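Local coordinates for SPCC18.06c protein (Schizosaccharomyces pombe, PDB 2P51) that catalyses the 3'-exonucleolytic removal of poly(A) tails from mRNA, releasing 5'-AMP, as a metal-dependent deadenylase subunit of the CCR4-NOT complex, at residues Phe250-Arg253 and Ser254-Asp258; Ile229-Ile232 and Gly233-Gln237; Ile206-Met210 and Lys211-Asn215. All blocks are in the same frame, centred on the assembly; numbering follows the deposited sequence.

Overall arrangement
All three interactions are local, each within one continuous run of chain. Interaction 1 is the C-terminal end of helix 238-257, interaction 3 the whole of the short helix 206-213 and its exit; the two helices pack on each other. Interaction 3 is partly buried and runs on wide backbone turns and apolar contacts; interaction 1, at the surface, adds a salt bridge. Interaction 2 is also at the surface, yet lies beside the metal site: its loop leads into helix 238-257, and its contact is a guanidinium face covered by Gln235 carbons, with none of the backbone bonds of interactions 1 and 3. Ile229 of this loop touches Glu251, joining interactions 1 and 2, whereas interactions 2 and 3 stay about 9 Å apart at their nearest atoms.

Interaction 1. Residues Phe250-Arg253 and Ser254-Asp258; sequences FEIR and SRYFD
Turned opposite the main-chain N about CA-CB (chi1 -174°) and folded at chi2 (61°), the Glu251 side chain brings its carboxylate to Arg255, whose side chain runs extended from CG to NE. OE2 of Glu251 takes NE of Arg255 at 2.6 Å in a nearly straight bond. The oxygen uses its anti lone pair, and it lies in the guanidinium plane, at the edge, although the two flat groups stand almost perpendicular. A second, weak bond from Arg255 NH2 reaches the same OE2 at 3.4 Å. Were Glu251 an alanine, the straight bond to NE would go, and the Arg255 guanidinium is likely to lose its mate and be freer to turn. This i to i+4 pair lies at the end of helix 238-257, the last helix of this DEDD nuclease fold, on the surface away from the metal site. Ser254 N, Arg255 N and Tyr256 N bond to the carbonyls of Phe250, Glu251 and Ile252. The next bond, Phe257 N to Arg253 O at 3.2 Å, is weak, Arg253 also pairs through its backbone with Gly259, and Asp258 has positive phi. On another side of the helix, CG2 of Ile252 touches Tyr256 CD2 at 4.2 Å and Phe257 CE2 at 4.1 Å; the Phe257 side chain runs alongside that of Ile252, its ring edge toward Ile252 O. Phe250 CD1 sits over the centre of one face of the Arg253 guanidinium, which is tied to Glu95 O and Glu96. Ile252 and Phe257 also pack on Ile206, Met210 and Ile209 of helix 206-213.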
loop_
_atom_site.group_PDB
_atom_site.type_symbol
_atom_site.label_atom_id
_atom_site.label_comp_id
_atom_site.label_asym_id
_atom_site.label_seq_id
_atom_site.Cartn_x
_atom_site.Cartn_y
_atom_site.Cartn_z
ATOM N N PHE A 250 -0.790 1.903 -15.288
ATOM C CA PHE A 250 -1.434 1.712 -16.605
ATOM C C PHE A 250 -0.601 2.408 -17.686
ATOM O O PHE A 250 -0.515 1.923 -18.832
ATOM C CB PHE A 250 -2.882 2.176 -16.579
ATOM C CG PHE A 250 -3.709 1.145 -15.783
ATOM C CD1 PHE A 250 -4.081 -0.035 -16.393
ATOM C CD2 PHE A 250 -4.064 1.386 -14.453
ATOM C CE1 PHE A 250 -4.818 -0.991 -15.697
ATOM C CE2 PHE A 250 -4.823 0.456 -13.763
ATOM C CZ PHE A 250 -5.199 -0.711 -14.391
ATOM N N GLU A 251 0.029 3.535 -17.308
ATOM C CA GLU A 251 0.817 4.232 -18.349
ATOM C C GLU A 251 2.058 3.423 -18.693
ATOM O O GLU A 251 2.415 3.350 -19.887
ATOM C CB GLU A 251 1.195 5.645 -17.869
ATOM C CG GLU A 251 1.877 6.482 -18.936
ATOM C CD GLU A 251 1.071 6.747 -20.190
ATOM O OE1 GLU A 251 -0.170 6.583 -20.105
ATOM O OE2 GLU A 251 1.668 7.113 -21.237
ATOM N N ILE A 252 2.751 2.833 -17.738
ATOM C CA ILE A 252 3.923 1.984 -17.983
ATOM C C ILE A 252 3.523 0.761 -18.789
ATOM O O ILE A 252 4.193 0.317 -19.737
ATOM C CB ILE A 252 4.502 1.593 -16.582
ATOM C CG1 ILE A 252 5.273 2.770 -15.956
ATOM C CG2 ILE A 252 5.257 0.294 -16.604
ATOM C CD1 ILE A 252 5.509 2.324 -14.468
ATOM N N ARG A 253 2.353 0.163 -18.424
ATOM C CA ARG A 253 1.870 -1.003 -19.155
ATOM C C ARG A 253 1.654 -0.637 -20.617
ATOM O O ARG A 253 2.001 -1.383 -21.536
ATOM C CB ARG A 253 0.545 -1.483 -18.567
ATOM C CG ARG A 253 0.146 -2.852 -19.104
ATOM C CD ARG A 253 -1.160 -3.312 -18.447
ATOM N NE ARG A 253 -2.251 -2.535 -19.041
ATOM C CZ ARG A 253 -3.539 -2.832 -18.829
ATOM N NH1 ARG A 253 -3.902 -3.851 -18.029
ATOM N NH2 ARG A 253 -4.432 -2.060 -19.433
ATOM N N SER A 254 1.056 0.533 -20.866
ATOM C CA SER A 254 0.845 0.966 -22.255
ATOM C C SER A 254 2.126 1.294 -22.994
ATOM O O SER A 254 2.306 0.885 -24.147
ATOM C CB SER A 254 -0.045 2.220 -22.203
ATOM O OG SER A 254 -0.245 2.692 -23.519
ATOM N N ARG A 255 3.022 2.052 -22.344
ATOM C CA ARG A 255 4.212 2.515 -23.053
ATOM C C ARG A 255 5.255 1.406 -23.229
ATOM O O ARG A 255 5.851 1.444 -24.307
ATOM C CB ARG A 255 4.879 3.666 -22.320
ATOM C CG ARG A 255 4.053 4.955 -22.303
ATOM C CD ARG A 255 4.963 6.152 -22.079
ATOM N NE ARG A 255 4.222 7.367 -21.783
ATOM C CZ ARG A 255 4.728 8.598 -21.833
ATOM N NH1 ARG A 255 6.006 8.753 -22.190
ATOM N NH2 ARG A 255 3.937 9.615 -21.529
ATOM N N TYR A 256 5.498 0.530 -22.268
ATOM C CA TYR A 256 6.661 -0.362 -22.362
ATOM C C TYR A 256 6.262 -1.808 -22.540
ATOM O O TYR A 256 7.162 -2.629 -22.798
ATOM C CB TYR A 256 7.616 -0.184 -21.139
ATOM C CG TYR A 256 7.830 1.312 -20.932
ATOM C CD1 TYR A 256 8.304 2.111 -21.969
ATOM C CD2 TYR A 256 7.546 1.891 -19.714
ATOM C CE1 TYR A 256 8.527 3.470 -21.863
ATOM C CE2 TYR A 256 7.740 3.259 -19.585
ATOM C CZ TYR A 256 8.225 4.047 -20.622
ATOM O OH TYR A 256 8.362 5.404 -20.411
ATOM N N PHE A 257 4.958 -2.111 -22.437
ATOM C CA PHE A 257 4.518 -3.487 -22.573
ATOM C C PHE A 257 3.399 -3.619 -23.593
ATOM O O PHE A 257 2.778 -4.672 -23.664
ATOM C CB PHE A 257 4.086 -4.074 -21.233
ATOM C CG PHE A 257 5.246 -4.094 -20.236
ATOM C CD1 PHE A 257 6.049 -5.228 -20.185
ATOM C CD2 PHE A 257 5.508 -3.012 -19.407
ATOM C CE1 PHE A 257 7.116 -5.290 -19.286
ATOM C CE2 PHE A 257 6.537 -3.053 -18.506
ATOM C CZ PHE A 257 7.323 -4.187 -18.468
ATOM N N ASP A 258 3.164 -2.574 -24.373
ATOM C CA ASP A 258 2.144 -2.597 -25.438
ATOM C C ASP A 258 0.799 -3.159 -24.930
ATOM O O ASP A 258 0.077 -3.889 -25.601
ATOM C CB ASP A 258 2.647 -3.369 -26.641
ATOM C CG ASP A 258 1.851 -3.083 -27.902
ATOM O OD1 ASP A 258 1.273 -1.975 -28.059
ATOM O OD2 ASP A 258 1.784 -3.969 -28.796
#

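Interaction 2. Residues Ile229-Ile232 and Gly233-Gln237; sequences IHRI and GPQHQ
The guanidinium of Arg231 is overlapped by the backbone of Gln235: CA of Gln235 stands over the centre of one face, 3.5 Å from Arg231 CZ. CB and CG of Gln235 continue across the group, CB lying 3.6 Å from Arg231 NE and CG 3.6 Å from Arg231 NH2. The two side chains cross at about a right angle, yet the Gln235 amide and the guanidinium are nearly parallel, 11° apart. Arg231 runs out extended as far as CD and then bends at chi3 (-78°), and chi4 (-80°) turns the flat group broadside to Gln235; on the way CD passes 3.2 Å from Gly233 O. Gly233 has a backbone conformation in which a beta carbon would collide with Ile232 O. From Pro234 to Gln237 the chain makes a type II beta turn, closed by a weak bond from Gln237 N to Pro234 O at 3.3 Å. The nitrogens of Arg231 are held by Asp241, a metal ligand, in a salt bridge and by Gln221 and Ser240, so the arginine probably helps position that carboxylate; His236 N also bonds to Asp241. The loop runs from helix 220-226 to helix 238-257, with Gln237 as the N-cap residue; Ile229, Arg231 and Ile232 rest on helix 238-257, while His236 packs on helix 121-129 and approaches Glu53 at the end of strand 47-53.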
loop_
_atom_site.group_PDB
_atom_site.type_symbol
_atom_site.label_atom_id
_atom_site.label_comp_id
_atom_site.label_asym_id
_atom_site.label_seq_id
_atom_site.Cartn_x
_atom_site.Cartn_y
_atom_site.Cartn_z
ATOM N N ILE A 229 1.850 12.580 -15.595
ATOM C CA ILE A 229 0.640 12.128 -14.912
ATOM C C ILE A 229 0.347 13.009 -13.706
ATOM O O ILE A 229 1.183 13.229 -12.839
ATOM C CB ILE A 229 0.798 10.669 -14.480
ATOM C CG1 ILE A 229 0.916 9.727 -15.699
ATOM C CG2 ILE A 229 -0.306 10.286 -13.502
ATOM C CD1 ILE A 229 1.544 8.393 -15.350
ATOM N N HIS A 230 -0.856 13.555 -13.630
ATOM C CA HIS A 230 -1.095 14.499 -12.522
ATOM C C HIS A 230 -1.572 13.769 -11.284
ATOM O O HIS A 230 -2.367 12.840 -11.336
ATOM C CB HIS A 230 -2.101 15.552 -12.979
ATOM C CG HIS A 230 -2.844 16.337 -11.961
ATOM N ND1 HIS A 230 -2.333 17.483 -11.371
ATOM C CD2 HIS A 230 -4.081 16.195 -11.405
ATOM C CE1 HIS A 230 -3.205 17.988 -10.505
ATOM N NE2 HIS A 230 -4.285 17.219 -10.504
ATOM N N ARG A 231 -1.067 14.253 -10.154
ATOM C CA ARG A 231 -1.503 13.815 -8.865
ATOM C C ARG A 231 -2.789 14.520 -8.440
ATOM O O ARG A 231 -2.945 15.736 -8.508
ATOM C CB ARG A 231 -0.414 14.110 -7.812
ATOM C CG ARG A 231 -0.865 13.646 -6.413
ATOM C CD ARG A 231 0.175 14.017 -5.391
ATOM N NE ARG A 231 1.365 13.154 -5.338
ATOM C CZ ARG A 231 1.451 11.983 -4.738
ATOM N NH1 ARG A 231 0.411 11.419 -4.105
ATOM N NH2 ARG A 231 2.621 11.356 -4.788
ATOM N N ILE A 232 -3.742 13.727 -7.975
ATOM C CA ILE A 232 -4.928 14.243 -7.340
ATOM C C ILE A 232 -4.711 14.066 -5.845
ATOM O O ILE A 232 -4.401 12.942 -5.431
ATOM C CB ILE A 232 -6.186 13.474 -7.812
ATOM C CG1 ILE A 232 -6.534 13.685 -9.288
ATOM C CG2 ILE A 232 -7.389 13.798 -6.919
ATOM C CD1 ILE A 232 -7.888 13.237 -9.771
ATOM N N GLY A 233 -4.845 15.065 -4.981
ATOM C CA GLY A 233 -4.702 14.835 -3.543
ATOM C C GLY A 233 -3.263 15.117 -3.150
ATOM O O GLY A 233 -2.362 15.424 -3.946
ATOM N N PRO A 234 -3.091 15.032 -1.819
ATOM C CA PRO A 234 -1.816 15.360 -1.186
ATOM C C PRO A 234 -0.736 14.281 -1.306
ATOM O O PRO A 234 -0.981 13.129 -0.976
ATOM C CB PRO A 234 -2.210 15.551 0.290
ATOM C CG PRO A 234 -3.487 14.790 0.466
ATOM C CD PRO A 234 -4.172 14.698 -0.867
ATOM N N GLN A 235 0.477 14.651 -1.756
ATOM C CA GLN A 235 1.619 13.740 -1.702
ATOM C C GLN A 235 1.863 13.297 -0.257
ATOM O O GLN A 235 1.713 14.029 0.731
ATOM C CB GLN A 235 2.830 14.445 -2.294
ATOM C CG GLN A 235 4.105 13.632 -2.386
ATOM C CD GLN A 235 5.153 14.247 -3.284
ATOM O OE1 GLN A 235 6.177 13.581 -3.524
ATOM N NE2 GLN A 235 5.017 15.462 -3.786
ATOM N N HIS A 236 2.268 12.025 -0.125
ATOM C CA HIS A 236 2.633 11.471 1.165
ATOM C C HIS A 236 1.386 11.313 2.012
ATOM O O HIS A 236 1.493 11.320 3.244
ATOM C CB HIS A 236 3.747 12.330 1.818
ATOM C CG HIS A 236 4.545 11.492 2.755
ATOM N ND1 HIS A 236 5.769 10.960 2.389
ATOM C CD2 HIS A 236 4.289 11.074 4.021
ATOM C CE1 HIS A 236 6.246 10.238 3.401
ATOM N NE2 HIS A 236 5.371 10.299 4.422
ATOM N N GLN A 237 0.236 11.111 1.357
ATOM C CA GLN A 237 -0.946 10.565 2.007
ATOM C C GLN A 237 -1.325 9.300 1.232
ATOM O O GLN A 237 -1.201 9.339 -0.001
ATOM C CB GLN A 237 -2.131 11.538 2.148
ATOM C CG GLN A 237 -1.786 12.575 3.258
ATOM C CD GLN A 237 -3.014 13.136 3.925
ATOM O OE1 GLN A 237 -3.920 12.440 4.374
ATOM N NE2 GLN A 237 -3.146 14.479 3.998
#

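Interaction 3. Residues Ile206-Met210 and Lys211-Asn215; sequences IKYIM and KSVLN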
loop_
_atom_site.group_PDB
_atom_site.type_symbol
_atom_site.label_atom_id
_atom_site.label_comp_id
_atom_site.label_asym_id
_atom_site.label_seq_id
_atom_site.Cartn_x
_atom_site.Cartn_y
_atom_site.Cartn_z
ATOM N N ILE A 206 5.729 -1.815 -9.019
ATOM C CA ILE A 206 6.184 -0.907 -10.092
ATOM C C ILE A 206 7.663 -0.549 -9.913
ATOM O O ILE A 206 8.317 -0.279 -10.917
ATOM C CB ILE A 206 5.316 0.366 -10.108
ATOM C CG1 ILE A 206 3.871 0.062 -10.512
ATOM C CG2 ILE A 206 5.897 1.482 -10.984
ATOM C CD1 ILE A 206 2.952 1.273 -10.304
ATOM N N LYS A 207 8.159 -0.510 -8.667
ATOM C CA LYS A 207 9.585 -0.223 -8.482
ATOM C C LYS A 207 10.454 -1.353 -9.022
ATOM O O LYS A 207 11.523 -1.136 -9.628
ATOM C CB LYS A 207 9.941 -0.040 -7.000
ATOM C CG LYS A 207 11.423 0.317 -6.764
ATOM C CD LYS A 207 11.764 1.758 -7.025
ATOM C CE LYS A 207 13.280 1.972 -6.815
ATOM N NZ LYS A 207 13.642 3.309 -7.376
ATOM N N TYR A 208 10.005 -2.585 -8.775
ATOM C CA TYR A 208 10.721 -3.699 -9.362
ATOM C C TYR A 208 10.703 -3.582 -10.892
ATOM O O TYR A 208 11.697 -3.759 -11.583
ATOM C CB TYR A 208 10.080 -5.041 -8.932
ATOM C CG TYR A 208 10.685 -6.225 -9.672
ATOM C CD1 TYR A 208 11.896 -6.765 -9.216
ATOM C CD2 TYR A 208 10.083 -6.814 -10.803
ATOM C CE1 TYR A 208 12.452 -7.841 -9.885
ATOM C CE2 TYR A 208 10.655 -7.886 -11.466
ATOM C CZ TYR A 208 11.849 -8.394 -10.991
ATOM O OH TYR A 208 12.449 -9.457 -11.612
ATOM N N ILE A 209 9.521 -3.312 -11.460
ATOM C CA ILE A 209 9.410 -3.216 -12.917
ATOM C C ILE A 209 10.286 -2.080 -13.448
ATOM O O ILE A 209 11.083 -2.305 -14.388
ATOM C CB ILE A 209 7.939 -3.027 -13.338
ATOM C CG1 ILE A 209 7.039 -4.168 -12.903
ATOM C CG2 ILE A 209 7.903 -2.810 -14.862
ATOM C CD1 ILE A 209 5.550 -3.969 -13.159
ATOM N N MET A 210 10.172 -0.883 -12.850
ATOM C CA MET A 210 10.873 0.268 -13.417
ATOM C C MET A 210 12.364 0.155 -13.150
ATOM O O MET A 210 13.134 0.349 -14.110
ATOM C CB MET A 210 10.342 1.613 -12.900
ATOM C CG MET A 210 8.905 1.850 -13.381
ATOM S SD MET A 210 8.927 2.191 -15.163
ATOM C CE MET A 210 9.391 3.935 -15.117
ATOM N N LYS A 211 12.798 -0.102 -11.936
ATOM C CA LYS A 211 14.249 -0.095 -11.685
ATOM C C LYS A 211 14.875 -1.428 -12.040
ATOM O O LYS A 211 15.831 -1.436 -12.816
ATOM C CB LYS A 211 14.565 0.227 -10.228
ATOM C CG LYS A 211 16.106 0.240 -10.025
ATOM C CD LYS A 211 16.567 0.674 -8.702
ATOM C CE LYS A 211 18.094 0.668 -8.578
ATOM N NZ LYS A 211 18.774 1.325 -9.716
ATOM N N SER A 212 14.398 -2.537 -11.497
ATOM C CA SER A 212 15.112 -3.806 -11.685
ATOM C C SER A 212 15.057 -4.326 -13.120
ATOM O O SER A 212 16.037 -4.920 -13.595
ATOM C CB SER A 212 14.573 -4.872 -10.715
ATOM O OG SER A 212 14.775 -4.415 -9.376
ATOM N N VAL A 213 13.919 -4.103 -13.817
ATOM C CA VAL A 213 13.848 -4.567 -15.178
ATOM C C VAL A 213 14.136 -3.468 -16.165
ATOM O O VAL A 213 14.945 -3.638 -17.100
ATOM C CB VAL A 213 12.463 -5.163 -15.434
ATOM C CG1 VAL A 213 12.427 -5.654 -16.900
ATOM C CG2 VAL A 213 12.178 -6.268 -14.441
ATOM N N LEU A 214 13.503 -2.306 -16.020
ATOM C CA LEU A 214 13.630 -1.266 -17.058
ATOM C C LEU A 214 14.768 -0.273 -16.787
ATOM O O LEU A 214 14.974 0.637 -17.603
ATOM C CB LEU A 214 12.296 -0.530 -17.208
ATOM C CG LEU A 214 11.087 -1.444 -17.512
ATOM C CD1 LEU A 214 9.820 -0.630 -17.660
ATOM C CD2 LEU A 214 11.321 -2.266 -18.788
ATOM N N ASN A 215 15.520 -0.424 -15.695
ATOM C CA ASN A 215 16.687 0.412 -15.391
ATOM C C ASN A 215 16.349 1.888 -15.275
ATOM O O ASN A 215 17.164 2.788 -15.562
ATOM C CB ASN A 215 17.793 0.125 -16.416
ATOM C CG ASN A 215 19.139 0.531 -15.860
ATOM O OD1 ASN A 215 20.045 0.978 -16.586
ATOM N ND2 ASN A 215 19.319 0.383 -14.547
#
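Backbone bonds between Lys207-Ile209 and Lys211-Leu214 show the helix widening as it ends. Lys211 N bonds to Lys207 O at 2.8 Å in the ordinary i to i+4 manner. One residue on, the pattern shifts to pi-type turns: Val213 N reaches Tyr208 O at 3.2 Å and Leu214 N reaches Ile209 O at 2.9 Å, both nearly in line with the carbonyl bond. Each of these two oxygens also takes a weak i+4 bond, from Ser212 N and Val213 N respectively, so that two N-H groups share each carbonyl where the turn expands. Asn215 then breaks away with positive phi.

Apolar contacts use both spacings, i to i+5 and i to i+4. The CB bond of Tyr208 points away from the later residues, but with CG opposite the main-chain N (chi1 172°) the ring turns back beside Ser212 and Val213, which meet it obliquely. Its CD1 lies 3.6 Å from Ser212 CB, and its CE2 meets Val213 CG2 at 3.7 Å. Leu214 CD1 is shared between Ile209 CG2, at 4.0 Å, and Met210 SD, at 3.9 Å; Ile209 and Leu214 run alongside one another.

The charged chains of Lys207 and Lys211 also lie side by side, CE of Lys207 against CD of Lys211. Their like-charged ends find different partners, Lys207 in a cation-pi contact with Tyr270 and Lys211 in a hydrogen bond to Ser217.

The helix is near the metal site but not in it, the Lys207 side chain lying about 9 Å from a bound magnesium ion. Helix 206-213 follows directly on strand 203-205, the outermost strand beside 163-166, and Asp205 OD1 accepts a bond from Lys207 N at the helix start. Ile206 touches Thr245 and Phe249 of helix 238-257, while Ile209 and Val213 pack against Met265 in a loop.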